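Glycosyl hydrolase family 2, TIM barrel domain protein (Faecalibacterium prausnitzii A2-165, PDB 6ED2) probably hydrolyses beta-glucuronides, as a family 2 glycosyl hydrolase beta-glucuronidase of a human gut bacterium. Local coordinates at residues G60-D64 and N154-V158. Residues are numbered along the deposited sequence; the frame is centred on the assembly and turned at random.
Sequences GWALD and NKLSV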
loop_
_atom_site.group_PDB
_atom_site.type_symbol
_atom_site.label_atom_id
_atom_site.label_comp_id
_atom_site.label_asym_id
_atom_site.label_seq_id
_atom_site.Cartn_x
_atom_site.Cartn_y
_atom_site.Cartn_z
ATOM N N GLY A 60 8.444 48.734 -7.025
ATOM C CA GLY A 60 9.847 48.722 -6.643
ATOM C C GLY A 60 10.372 47.426 -6.061
ATOM O O GLY A 60 11.411 47.449 -5.387
ATOM N N TRP A 61 9.707 46.291 -6.314
ATOM C CA TRP A 61 10.160 45.009 -5.763
ATOM C C TRP A 61 11.524 44.588 -6.294
ATOM O O TRP A 61 12.215 43.795 -5.641
ATOM C CB TRP A 61 9.161 43.890 -6.071
ATOM C CG TRP A 61 7.845 44.010 -5.390
ATOM C CD1 TRP A 61 7.288 45.141 -4.862
ATOM C CD2 TRP A 61 6.905 42.949 -5.158
ATOM N NE1 TRP A 61 6.055 44.847 -4.316
ATOM C CE2 TRP A 61 5.797 43.511 -4.485
ATOM C CE3 TRP A 61 6.892 41.580 -5.459
ATOM C CZ2 TRP A 61 4.685 42.753 -4.109
ATOM C CZ3 TRP A 61 5.780 40.824 -5.086
ATOM C CH2 TRP A 61 4.695 41.414 -4.413
ATOM N N ALA A 62 11.920 45.065 -7.475
ATOM C CA ALA A 62 13.252 44.735 -7.975
ATOM C C ALA A 62 14.355 45.331 -7.106
ATOM O O ALA A 62 15.494 44.849 -7.150
ATOM C CB ALA A 62 13.409 45.209 -9.418
ATOM N N LEU A 63 14.042 46.368 -6.324
ATOM C CA LEU A 63 14.987 46.967 -5.390
ATOM C C LEU A 63 14.945 46.293 -4.023
ATOM O O LEU A 63 15.992 46.120 -3.394
ATOM C CB LEU A 63 14.711 48.462 -5.244
ATOM C CG LEU A 63 14.961 49.292 -6.502
ATOM C CD1 LEU A 63 14.217 50.619 -6.431
ATOM C CD2 LEU A 63 16.445 49.507 -6.681
ATOM N N ASP A 64 13.759 45.918 -3.543
ATOM C CA ASP A 64 13.651 44.943 -2.462
ATOM C C ASP A 64 12.234 44.400 -2.416
ATOM O O ASP A 64 11.267 45.145 -2.609
ATOM C CB ASP A 64 14.026 45.519 -1.083
ATOM C CG ASP A 64 14.854 44.531 -0.238
ATOM O OD1 ASP A 64 16.061 44.796 -0.038
ATOM O OD2 ASP A 64 14.319 43.485 0.211
ATOM N N ASN A 154 25.539 42.706 -4.850
ATOM C CA ASN A 154 24.617 43.139 -5.886
ATOM C C ASN A 154 23.311 42.378 -5.748
ATOM O O ASN A 154 23.313 41.187 -5.419
ATOM C CB ASN A 154 25.239 42.914 -7.266
ATOM C CG ASN A 154 26.461 43.785 -7.490
ATOM O OD1 ASN A 154 26.348 44.881 -8.032
ATOM N ND2 ASN A 154 27.626 43.316 -7.055
ATOM N N LYS A 155 22.198 43.065 -5.996
ATOM C CA LYS A 155 20.884 42.454 -5.876
ATOM C C LYS A 155 20.461 41.834 -7.206
ATOM O O LYS A 155 20.484 42.496 -8.249
ATOM C CB LYS A 155 19.842 43.469 -5.421
ATOM C CG LYS A 155 18.457 42.854 -5.337
ATOM C CD LYS A 155 17.625 43.495 -4.255
ATOM C CE LYS A 155 18.082 43.049 -2.887
ATOM N NZ LYS A 155 17.311 43.771 -1.839
ATOM N N LEU A 156 20.088 40.559 -7.165
ATOM C CA LEU A 156 19.564 39.840 -8.316
ATOM C C LEU A 156 18.095 39.565 -8.057
ATOM O O LEU A 156 17.759 38.842 -7.112
ATOM C CB LEU A 156 20.322 38.536 -8.537
ATOM C CG LEU A 156 19.771 37.560 -9.565
ATOM C CD1 LEU A 156 19.542 38.265 -10.915
ATOM C CD2 LEU A 156 20.759 36.409 -9.690
ATOM N N SER A 157 17.227 40.148 -8.880
ATOM C CA SER A 157 15.789 39.920 -8.792
ATOM C C SER A 157 15.294 39.316 -10.095
ATOM O O SER A 157 15.625 39.809 -11.177
ATOM C CB SER A 157 15.028 41.214 -8.505
ATOM O OG SER A 157 15.672 41.932 -7.474
ATOM N N VAL A 158 14.488 38.266 -9.993
ATOM C CA VAL A 158 13.918 37.611 -11.161
ATOM C C VAL A 158 12.405 37.677 -11.043
ATOM O O VAL A 158 11.823 37.153 -10.086
ATOM C CB VAL A 158 14.406 36.161 -11.310
ATOM C CG1 VAL A 158 13.774 35.508 -12.544
ATOM C CG2 VAL A 158 15.922 36.120 -11.413
HETATM O O HOH W 1 13.951 41.854 -5.394
HETATM O O HOH W 2 17.511 44.085 -8.744
#
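Extended at its first torsion (chi1 178°), then bent at chi2 and chi3, Lys155 curls its chain along the backbone of the loop 60-64, while the first torsion of Ser157 (-46°) sets OG opposite its own carbonyl carbon and directs it at Ala62. The pair illustrates how a strand in the jelly-roll-like beta-sandwich of the family 2 sugar-binding domain can hold a loop through the loop's carbonyls: alternate residues of strand 152-161 send polar side chains to the turn that follows helix 56-59. Ser157 OG donates to Ala62 O at 2.9 Å, tilted from the carbonyl plane. Lys155 NZ does likewise to Leu63 O at 3.1 Å, and also forms a salt bridge with Asp64 OD1, the two side chains crossing at about a right angle; the modelled 2.4 Å is implausibly short, so the exact separation is doubtful. Glu96 of the adjacent strand 92-101 offers Lys155 NZ a second, weak and long ion pair. A methionine in place of Lys155 would probably leave Asp64 without this cationic mate and remove the hydrogen bond to Leu63 O. Water completes the seam: one molecule donates to both Ser157 OG (2.7 Å) and Trp61 O, and a second gives Ala62 O another hydrogen bond, at 2.7 Å.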